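Local coordinates for alginate biosynthesis protein AlgX (Pseudomonas aeruginosa, PDB 4KNC), which takes part in O-acetylation of the exopolysaccharide alginate in the periplasm and protects the polymer from degradation on its way across, at residues A[89-94]-A[133-138]; A[83-88]-A[112-117]; A[143-148]-A[208-213]. All blocks are in the same frame, centred on the assembly; numbering follows the deposited sequence.

Contact 1 (A[89-94]-A[133-138]); sequences RGLVNR and PLFDEK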
loop_
_atom_site.group_PDB
_atom_site.type_symbol
_atom_site.label_atom_id
_atom_site.label_comp_id
_atom_site.label_asym_id
_atom_site.label_seq_id
_atom_site.Cartn_x
_atom_site.Cartn_y
_atom_site.Cartn_z
ATOM N N ARG A 89 -10.842 -12.837 -5.227
ATOM C CA ARG A 89 -11.480 -14.008 -4.657
ATOM C C ARG A 89 -12.156 -14.786 -5.773
ATOM O O ARG A 89 -12.257 -16.003 -5.716
ATOM C CB ARG A 89 -12.495 -13.589 -3.576
ATOM C CG ARG A 89 -11.844 -12.802 -2.431
ATOM C CD ARG A 89 -12.864 -12.259 -1.415
ATOM N NE ARG A 89 -13.412 -13.298 -0.539
ATOM C CZ ARG A 89 -14.598 -13.879 -0.712
ATOM N NH1 ARG A 89 -15.371 -13.532 -1.742
ATOM N NH2 ARG A 89 -15.014 -14.803 0.151
ATOM N N GLY A 90 -12.618 -14.077 -6.795
ATOM C CA GLY A 90 -13.262 -14.732 -7.919
ATOM C C GLY A 90 -12.267 -15.563 -8.730
ATOM O O GLY A 90 -12.576 -16.697 -9.114
ATOM N N LEU A 91 -11.073 -15.017 -8.979
ATOM C CA LEU A 91 -10.067 -15.750 -9.748
ATOM C C LEU A 91 -9.582 -16.974 -8.998
ATOM O O LEU A 91 -9.341 -18.014 -9.597
ATOM C CB LEU A 91 -8.873 -14.865 -10.111
ATOM C CG LEU A 91 -9.146 -13.834 -11.206
ATOM C CD1 LEU A 91 -8.073 -12.752 -11.182
ATOM C CD2 LEU A 91 -9.224 -14.493 -12.580
ATOM N N VAL A 92 -9.435 -16.872 -7.685
ATOM C CA VAL A 92 -8.858 -18.003 -6.963
ATOM C C VAL A 92 -9.920 -19.019 -6.554
ATOM O O VAL A 92 -9.766 -20.236 -6.743
ATOM C CB VAL A 92 -8.068 -17.548 -5.726
ATOM C CG1 VAL A 92 -7.589 -18.748 -4.943
ATOM C CG2 VAL A 92 -6.876 -16.682 -6.136
ATOM N N ASN A 93 -11.008 -18.512 -5.991
ATOM C CA ASN A 93 -12.051 -19.370 -5.456
ATOM C C ASN A 93 -13.305 -19.402 -6.325
ATOM O O ASN A 93 -14.416 -19.578 -5.816
ATOM C CB ASN A 93 -12.383 -18.970 -4.021
ATOM C CG ASN A 93 -11.308 -19.404 -3.035
ATOM O OD1 ASN A 93 -10.663 -18.568 -2.384
ATOM N ND2 ASN A 93 -11.115 -20.723 -2.912
ATOM N N ARG A 94 -13.111 -19.216 -7.632
ATOM C CA ARG A 94 -14.153 -19.475 -8.627
ATOM C C ARG A 94 -15.085 -20.649 -8.275
ATOM O O ARG A 94 -16.303 -20.504 -8.312
ATOM C CB ARG A 94 -13.521 -19.736 -9.997
ATOM C CG ARG A 94 -14.537 -19.921 -11.116
ATOM C CD ARG A 94 -13.890 -20.439 -12.389
ATOM N NE ARG A 94 -14.788 -20.300 -13.530
ATOM C CZ ARG A 94 -14.533 -20.781 -14.741
ATOM N NH1 ARG A 94 -13.406 -21.439 -14.964
ATOM N NH2 ARG A 94 -15.405 -20.606 -15.724
ATOM N N PRO A 133 -0.962 -19.737 -11.331
ATOM C CA PRO A 133 -1.115 -21.168 -11.013
ATOM C C PRO A 133 -2.047 -21.452 -9.838
ATOM O O PRO A 133 -2.490 -22.595 -9.697
ATOM C CB PRO A 133 0.309 -21.610 -10.667
ATOM C CG PRO A 133 1.185 -20.681 -11.455
ATOM C CD PRO A 133 0.456 -19.347 -11.414
ATOM N N LEU A 134 -2.356 -20.442 -9.021
ATOM C CA LEU A 134 -3.248 -20.643 -7.881
ATOM C C LEU A 134 -4.718 -20.430 -8.225
ATOM O O LEU A 134 -5.588 -20.631 -7.377
ATOM C CB LEU A 134 -2.863 -19.722 -6.718
ATOM C CG LEU A 134 -1.397 -19.788 -6.313
ATOM C CD1 LEU A 134 -1.151 -18.880 -5.106
ATOM C CD2 LEU A 134 -1.004 -21.247 -6.027
ATOM N N PHE A 135 -4.995 -20.007 -9.455
ATOM C CA PHE A 135 -6.364 -19.663 -9.846
ATOM C C PHE A 135 -7.249 -20.897 -9.970
ATOM O O PHE A 135 -6.762 -22.005 -10.221
ATOM C CB PHE A 135 -6.395 -18.929 -11.184
ATOM C CG PHE A 135 -5.803 -17.548 -11.149
ATOM C CD1 PHE A 135 -5.218 -17.046 -9.997
ATOM C CD2 PHE A 135 -5.829 -16.755 -12.286
ATOM C CE1 PHE A 135 -4.665 -15.773 -9.980
ATOM C CE2 PHE A 135 -5.286 -15.489 -12.276
ATOM C CZ PHE A 135 -4.703 -14.992 -11.126
ATOM N N ASP A 136 -8.551 -20.689 -9.816
ATOM C CA ASP A 136 -9.535 -21.756 -9.936
ATOM C C ASP A 136 -9.126 -22.963 -9.097
ATOM O O ASP A 136 -9.220 -24.098 -9.544
ATOM C CB ASP A 136 -9.684 -22.167 -11.407
ATOM C CG ASP A 136 -11.055 -22.718 -11.709
ATOM O OD1 ASP A 136 -11.821 -22.902 -10.743
ATOM O OD2 ASP A 136 -11.374 -22.951 -12.894
ATOM N N GLU A 137 -8.643 -22.706 -7.890
ATOM C CA GLU A 137 -8.006 -23.741 -7.085
ATOM C C GLU A 137 -8.996 -24.816 -6.659
ATOM O O GLU A 137 -10.202 -24.567 -6.556
ATOM C CB GLU A 137 -7.403 -23.121 -5.822
ATOM C CG GLU A 137 -8.480 -22.771 -4.777
ATOM C CD GLU A 137 -7.909 -22.273 -3.459
ATOM O OE1 GLU A 137 -6.691 -21.976 -3.379
ATOM O OE2 GLU A 137 -8.692 -22.181 -2.496
ATOM N N LYS A 138 -8.471 -26.011 -6.403
ATOM C CA LYS A 138 -9.182 -27.004 -5.600
ATOM C C LYS A 138 -8.272 -27.446 -4.460
ATOM O O LYS A 138 -7.335 -28.221 -4.654
ATOM C CB LYS A 138 -9.637 -28.192 -6.445
ATOM C CG LYS A 138 -10.717 -27.829 -7.455
HETATM O O HOH W 1 -11.783 -22.343 -7.008
#
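Two successive carbonyls of the short helix 89-93, L91 O and V92 O, receive the backbone of the loop 133-138. D136 N donates to L91 O at 2.8 Å and E137 N to V92 O at 2.9 Å. V92 O also accepts from a water, which donates in turn to E137 O and so adds a third link between the backbones. Beside these bonds L91 sets its CB squarely over one face of the F135 ring, 4.0 Å from the centroid. V92, a compact branched residue, brings CG2 obliquely to the same ring. Asparagine suits position 93 because both ends of its amide are used: N93 ND2 gives a bent bond, 2.9 Å long, to E137 OE2, approaching above the carboxylate plane, while N93 OD1 accepts from Y144 N. E137 is shared still further, with OE2 also taking Y143 N and OE1 paired with R158. R94, CG anti to the backbone N (chi1 -176°) and extended to NE, carries NH1 to 3.3 Å from D136 OD2, a rather long salt bridge. Since E137 gathers two N-H donors and an arginine, its carboxylate is probably held as the anion, and it links helix 89-93 to the loop leading to the probable catalytic residues.

Contact 2 (A[83-88]-A[112-117]); sequences VVYQPT and KNYLAT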
loop_
_atom_site.group_PDB
_atom_site.type_symbol
_atom_site.label_atom_id
_atom_site.label_comp_id
_atom_site.label_asym_id
_atom_site.label_seq_id
_atom_site.Cartn_x
_atom_site.Cartn_y
_atom_site.Cartn_z
ATOM N N VAL A 83 6.320 -6.214 -6.734
ATOM C CA VAL A 83 4.915 -5.944 -6.421
ATOM C C VAL A 83 4.116 -7.245 -6.267
ATOM O O VAL A 83 4.144 -8.131 -7.130
ATOM C CB VAL A 83 4.218 -4.958 -7.431
ATOM C CG1 VAL A 83 2.706 -5.090 -7.371
ATOM C CG2 VAL A 83 4.610 -3.503 -7.154
ATOM N N VAL A 84 3.438 -7.368 -5.132
ATOM C CA VAL A 84 2.522 -8.468 -4.908
ATOM C C VAL A 84 1.109 -7.967 -5.177
ATOM O O VAL A 84 0.528 -7.238 -4.370
ATOM C CB VAL A 84 2.651 -9.010 -3.494
ATOM C CG1 VAL A 84 1.475 -9.954 -3.179
ATOM C CG2 VAL A 84 4.010 -9.738 -3.344
ATOM N N TYR A 85 0.582 -8.331 -6.339
ATOM C CA TYR A 85 -0.713 -7.865 -6.806
ATOM C C TYR A 85 -1.726 -8.939 -6.440
ATOM O O TYR A 85 -1.942 -9.885 -7.203
ATOM C CB TYR A 85 -0.647 -7.694 -8.323
ATOM C CG TYR A 85 -1.743 -6.866 -8.990
ATOM C CD1 TYR A 85 -2.073 -5.584 -8.537
ATOM C CD2 TYR A 85 -2.406 -7.351 -10.117
ATOM C CE1 TYR A 85 -3.049 -4.818 -9.185
ATOM C CE2 TYR A 85 -3.382 -6.596 -10.768
ATOM C CZ TYR A 85 -3.699 -5.340 -10.294
ATOM O OH TYR A 85 -4.662 -4.616 -10.944
ATOM N N GLN A 86 -2.315 -8.815 -5.253
ATOM C CA GLN A 86 -3.156 -9.885 -4.705
ATOM C C GLN A 86 -4.333 -10.183 -5.646
ATOM O O GLN A 86 -5.072 -9.288 -6.039
ATOM C CB GLN A 86 -3.662 -9.506 -3.306
ATOM C CG GLN A 86 -4.147 -10.710 -2.479
ATOM C CD GLN A 86 -4.888 -10.291 -1.203
ATOM O OE1 GLN A 86 -5.518 -9.229 -1.156
ATOM N NE2 GLN A 86 -4.806 -11.124 -0.165
ATOM N N PRO A 87 -4.480 -11.444 -6.048
ATOM C CA PRO A 87 -5.538 -11.775 -7.013
ATOM C C PRO A 87 -6.940 -11.785 -6.382
ATOM O O PRO A 87 -7.083 -11.842 -5.163
ATOM C CB PRO A 87 -5.144 -13.173 -7.496
ATOM C CG PRO A 87 -4.336 -13.756 -6.345
ATOM C CD PRO A 87 -3.580 -12.583 -5.772
ATOM N N THR A 88 -7.973 -11.732 -7.208
ATOM C CA THR A 88 -9.329 -11.620 -6.664
ATOM C C THR A 88 -9.839 -12.938 -6.084
ATOM O O THR A 88 -9.322 -14.020 -6.382
ATOM C CB THR A 88 -10.319 -11.051 -7.699
ATOM O OG1 THR A 88 -10.293 -11.848 -8.893
ATOM C CG2 THR A 88 -9.949 -9.596 -8.050
ATOM N N LYS A 112 -7.329 -13.232 -18.138
ATOM C CA LYS A 112 -6.598 -12.640 -19.249
ATOM C C LYS A 112 -6.202 -11.195 -18.907
ATOM O O LYS A 112 -5.049 -10.790 -19.054
ATOM C CB LYS A 112 -7.507 -12.663 -20.489
ATOM C CG LYS A 112 -6.842 -12.279 -21.778
ATOM C CD LYS A 112 -7.856 -11.858 -22.831
ATOM C CE LYS A 112 -8.781 -12.990 -23.220
ATOM N NZ LYS A 112 -9.963 -12.468 -23.970
ATOM N N ASN A 113 -7.169 -10.414 -18.434
ATOM C CA ASN A 113 -6.884 -9.022 -18.089
ATOM C C ASN A 113 -5.897 -8.869 -16.925
ATOM O O ASN A 113 -4.989 -8.028 -16.957
ATOM C CB ASN A 113 -8.189 -8.265 -17.850
ATOM C CG ASN A 113 -8.929 -8.005 -19.142
ATOM O OD1 ASN A 113 -8.320 -7.977 -20.213
ATOM N ND2 ASN A 113 -10.236 -7.831 -19.057
ATOM N N TYR A 114 -6.062 -9.715 -15.913
ATOM C CA TYR A 114 -5.120 -9.779 -14.806
ATOM C C TYR A 114 -3.692 -10.064 -15.305
ATOM O O TYR A 114 -2.743 -9.331 -14.976
ATOM C CB TYR A 114 -5.572 -10.845 -13.803
ATOM C CG TYR A 114 -4.661 -10.969 -12.600
ATOM C CD1 TYR A 114 -3.578 -11.839 -12.610
ATOM C CD2 TYR A 114 -4.884 -10.209 -11.454
ATOM C CE1 TYR A 114 -2.729 -11.958 -11.506
ATOM C CE2 TYR A 114 -4.045 -10.317 -10.340
ATOM C CZ TYR A 114 -2.970 -11.197 -10.376
ATOM O OH TYR A 114 -2.133 -11.305 -9.291
ATOM N N LEU A 115 -3.538 -11.109 -16.120
ATOM C CA LEU A 115 -2.202 -11.485 -16.617
ATOM C C LEU A 115 -1.560 -10.373 -17.442
ATOM O O LEU A 115 -0.348 -10.106 -17.320
ATOM C CB LEU A 115 -2.278 -12.772 -17.439
ATOM C CG LEU A 115 -2.494 -14.029 -16.600
ATOM C CD1 LEU A 115 -2.811 -15.197 -17.500
ATOM C CD2 LEU A 115 -1.259 -14.313 -15.741
ATOM N N ALA A 116 -2.381 -9.721 -18.270
ATOM C CA ALA A 116 -1.931 -8.546 -19.020
ATOM C C ALA A 116 -1.397 -7.454 -18.083
ATOM O O ALA A 116 -0.375 -6.814 -18.370
ATOM C CB ALA A 116 -3.071 -8.002 -19.898
ATOM N N THR A 117 -2.087 -7.253 -16.958
ATOM C CA THR A 117 -1.654 -6.262 -15.969
ATOM C C THR A 117 -0.320 -6.613 -15.312
ATOM O O THR A 117 0.558 -5.757 -15.139
ATOM C CB THR A 117 -2.748 -6.074 -14.882
ATOM O OG1 THR A 117 -3.928 -5.551 -15.496
ATOM C CG2 THR A 117 -2.292 -5.125 -13.783
#
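Y114 holds CG anti to its backbone N (chi1 -179°), and this throws the ring off helix 107-123 toward Y85 of strand 80-85; Y85, also anti at -164°, sends its ring the other way, so the two tyrosines slide past each other. Their planes lie near parallel but slipped, with centroids 5.4 Å apart and little overlap, and the touch falls between Y85 CD2 and Y114 CE2 at 3.4 Å. Tyrosine suits position 114 because its hydroxyl reaches the backbone: Y114 OH donates to Y85 O at 2.5 Å, nearly along the C=O axis. This gives the carbonyl of buried Y85 a partner from a side chain. P87 CB lies 4.1 Å from Y114 CZ, adding apolar contact beside that polar end. One helical turn after Y114, T117 turns its methyl CG2 to Y85 CE2, 3.5 Å away, its chain crossing that of Y85 at about a right angle. The hydroxyl of Y85 reaches beyond, to G58 N. Strand 80-85 is an outermost strand of the parallel sheet, next to 293-298, and helix 107-123 packs against it, with F121 edge-to-face on Y85. Helix 89-93 adds L91 against Y114 and V92 against P87.

Contact 3 (A[143-148]-A[208-213]); sequences YYFKGD and ATQYVD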
loop_
_atom_site.group_PDB
_atom_site.type_symbol
_atom_site.label_atom_id
_atom_site.label_comp_id
_atom_site.label_asym_id
_atom_site.label_seq_id
_atom_site.Cartn_x
_atom_site.Cartn_y
_atom_site.Cartn_z
ATOM N N TYR A 143 -8.052 -20.710 -0.131
ATOM C CA TYR A 143 -7.142 -19.559 -0.174
ATOM C C TYR A 143 -7.730 -18.381 0.633
ATOM O O TYR A 143 -7.042 -17.779 1.471
ATOM C CB TYR A 143 -6.909 -19.176 -1.636
ATOM C CG TYR A 143 -5.925 -18.059 -1.928
ATOM C CD1 TYR A 143 -6.289 -16.727 -1.771
ATOM C CD2 TYR A 143 -4.655 -18.335 -2.450
ATOM C CE1 TYR A 143 -5.404 -15.701 -2.059
ATOM C CE2 TYR A 143 -3.771 -17.313 -2.755
ATOM C CZ TYR A 143 -4.150 -15.991 -2.549
ATOM O OH TYR A 143 -3.281 -14.949 -2.835
ATOM N N TYR A 144 -9.010 -18.092 0.404
ATOM C CA TYR A 144 -9.712 -16.974 1.064
ATOM C C TYR A 144 -10.680 -17.389 2.164
ATOM O O TYR A 144 -11.244 -18.483 2.119
ATOM C CB TYR A 144 -10.503 -16.170 0.031
ATOM C CG TYR A 144 -9.685 -15.103 -0.666
ATOM C CD1 TYR A 144 -9.350 -13.926 -0.002
ATOM C CD2 TYR A 144 -9.248 -15.269 -1.986
ATOM C CE1 TYR A 144 -8.602 -12.939 -0.620
ATOM C CE2 TYR A 144 -8.495 -14.280 -2.622
ATOM C CZ TYR A 144 -8.175 -13.119 -1.924
ATOM O OH TYR A 144 -7.435 -12.123 -2.512
ATOM N N PHE A 145 -10.893 -16.511 3.145
ATOM C CA PHE A 145 -12.001 -16.698 4.077
ATOM C C PHE A 145 -13.323 -16.687 3.300
ATOM O O PHE A 145 -13.438 -16.029 2.256
ATOM C CB PHE A 145 -12.016 -15.627 5.181
ATOM C CG PHE A 145 -10.945 -15.812 6.241
ATOM C CD1 PHE A 145 -11.127 -16.709 7.293
ATOM C CD2 PHE A 145 -9.757 -15.088 6.184
ATOM C CE1 PHE A 145 -10.138 -16.879 8.268
ATOM C CE2 PHE A 145 -8.771 -15.245 7.148
ATOM C CZ PHE A 145 -8.966 -16.143 8.199
ATOM N N LYS A 146 -14.304 -17.424 3.822
ATOM C CA LYS A 146 -15.649 -17.544 3.244
ATOM C C LYS A 146 -16.370 -16.225 3.033
ATOM O O LYS A 146 -17.036 -16.033 2.017
ATOM C CB LYS A 146 -16.534 -18.425 4.139
ATOM C CG LYS A 146 -16.105 -19.882 4.178
ATOM C CD LYS A 146 -17.004 -20.694 5.112
ATOM C CE LYS A 146 -16.742 -22.175 4.974
ATOM N NZ LYS A 146 -17.665 -22.944 5.849
ATOM N N GLY A 147 -16.261 -15.332 4.010
ATOM C CA GLY A 147 -17.029 -14.099 3.991
ATOM C C GLY A 147 -16.177 -12.904 4.378
ATOM O O GLY A 147 -16.634 -12.005 5.078
ATOM N N ASP A 148 -14.924 -12.898 3.918
ATOM C CA ASP A 148 -13.992 -11.832 4.266
ATOM C C ASP A 148 -13.062 -11.557 3.088
ATOM O O ASP A 148 -12.946 -12.381 2.183
ATOM C CB ASP A 148 -13.185 -12.209 5.514
ATOM C CG ASP A 148 -12.455 -11.021 6.117
ATOM O OD1 ASP A 148 -13.119 -10.133 6.704
ATOM O OD2 ASP A 148 -11.212 -10.978 6.029
ATOM N N ALA A 208 -21.514 -18.142 10.721
ATOM C CA ALA A 208 -20.570 -18.704 11.683
ATOM C C ALA A 208 -19.206 -18.033 11.621
ATOM O O ALA A 208 -18.688 -17.760 10.535
ATOM C CB ALA A 208 -20.412 -20.202 11.454
ATOM N N THR A 209 -18.629 -17.782 12.792
ATOM C CA THR A 209 -17.233 -17.377 12.888
ATOM C C THR A 209 -16.351 -18.517 12.393
ATOM O O THR A 209 -16.550 -19.668 12.774
ATOM C CB THR A 209 -16.843 -17.088 14.335
ATOM O OG1 THR A 209 -17.677 -16.050 14.841
ATOM C CG2 THR A 209 -15.376 -16.663 14.435
ATOM N N GLN A 210 -15.384 -18.196 11.544
ATOM C CA GLN A 210 -14.437 -19.196 11.056
ATOM C C GLN A 210 -13.220 -19.318 11.966
ATOM O O GLN A 210 -12.714 -18.323 12.488
ATOM C CB GLN A 210 -13.957 -18.833 9.652
ATOM C CG GLN A 210 -14.764 -19.434 8.528
ATOM C CD GLN A 210 -14.038 -19.339 7.190
ATOM O OE1 GLN A 210 -14.062 -18.297 6.530
ATOM N NE2 GLN A 210 -13.395 -20.429 6.786
ATOM N N TYR A 211 -12.741 -20.542 12.140
ATOM C CA TYR A 211 -11.530 -20.788 12.909
ATOM C C TYR A 211 -10.565 -21.548 12.033
ATOM O O TYR A 211 -10.852 -22.673 11.654
ATOM C CB TYR A 211 -11.845 -21.610 14.158
ATOM C CG TYR A 211 -12.509 -20.788 15.231
ATOM C CD1 TYR A 211 -13.874 -20.545 15.203
ATOM C CD2 TYR A 211 -11.763 -20.223 16.254
ATOM C CE1 TYR A 211 -14.480 -19.772 16.187
ATOM C CE2 TYR A 211 -12.357 -19.449 17.233
ATOM C CZ TYR A 211 -13.707 -19.227 17.196
ATOM O OH TYR A 211 -14.280 -18.456 18.183
ATOM N N VAL A 212 -9.439 -20.922 11.690
ATOM C CA VAL A 212 -8.426 -21.563 10.855
ATOM C C VAL A 212 -7.099 -21.659 11.596
ATOM O O VAL A 212 -6.925 -21.056 12.660
ATOM C CB VAL A 212 -8.201 -20.789 9.535
ATOM C CG1 VAL A 212 -9.482 -20.758 8.724
ATOM C CG2 VAL A 212 -7.713 -19.362 9.817
ATOM N N ASP A 213 -6.167 -22.414 11.021
ATOM C CA ASP A 213 -4.823 -22.574 11.584
ATOM C C ASP A 213 -4.051 -21.255 11.608
ATOM O O ASP A 213 -3.948 -20.564 10.590
ATOM C CB ASP A 213 -4.038 -23.596 10.767
ATOM C CG ASP A 213 -4.648 -24.978 10.822
ATOM O OD1 ASP A 213 -5.222 -25.328 11.882
ATOM O OD2 ASP A 213 -4.547 -25.710 9.806
HETATM O O HOH W 2 -12.123 -20.424 3.893
HETATM O O HOH W 3 -15.313 -15.740 6.717
#
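The irregular loop 143-148 passes the start of strand 210-220 with its backbone held off, CA atoms no nearer than the 7.8 Å between F145 and Q210, so that side chains and waters must bridge the gap. Q210 does most of this. Its chain is extended beyond CG and brings the amide up to the loop, where OE1 accepts from K146 N at 2.9 Å, the donor tilted 25° from the carbonyl plane. The same oxygen accepts a second hydrogen bond from a water that in turn accepts from G147 N, so that one glutamine oxygen serves two successive loop N-H groups, one directly and one through solvent. On the other end of the amide, NE2 donates to a second water, itself a donor to Y144 O. Glutamine is well chosen here: it is long enough to span the gap and offers an acceptor and a donor to a loop that presents both.

Carbon atoms of F145 and K146 also touch this amide. F145 turns the edge of its ring to Q210 OE1, with CD1 3.4 Å from it, and the ring and amide planes stand 82° apart. K146 passes its methylenes obliquely across the amide, CG 3.7 Å from Q210 CD, before its ammonium pairs with D43. V212, on the same side of the strand as Q210, brings CG2 to 3.8 Å from F145 CE1, a small branched residue fitting beside the ring.

D148, the last residue of 143-148, is an inferred active-site residue whose OD2 is hydrogen-bonded to H150 ND1, consistent with the Ser-His-Asp triad of SGNH hydrolases. Strand 210-220 pairs antiparallel with strand 180-191, whose L189 and K191 also touch F145, while P153 at the start of helix 153-169 touches V212.

All three contacts belong to the SGNH hydrolase-like domain. Contacts 1 and 2 lie about 12 Å apart between centres and interlock along the chain, for strand 80-85 runs on into helix 89-93 and helix 107-123 comes before the loop 133-138; F135 meets both P87 and Y114. Contact 3 follows both in the chain, about 16 Å from contact 1 and 23 Å from contact 2. R89 NH2 reaches F145 O, and Y144 OH reaches P87 O, so loop 143-148 is held from both. Together they connect the edge of the parallel sheet, through helix 89-93, to the loop carrying D148 and to the two-stranded sheet beyond, beside the probable acetyltransferase site, of which contact 3 holds D148.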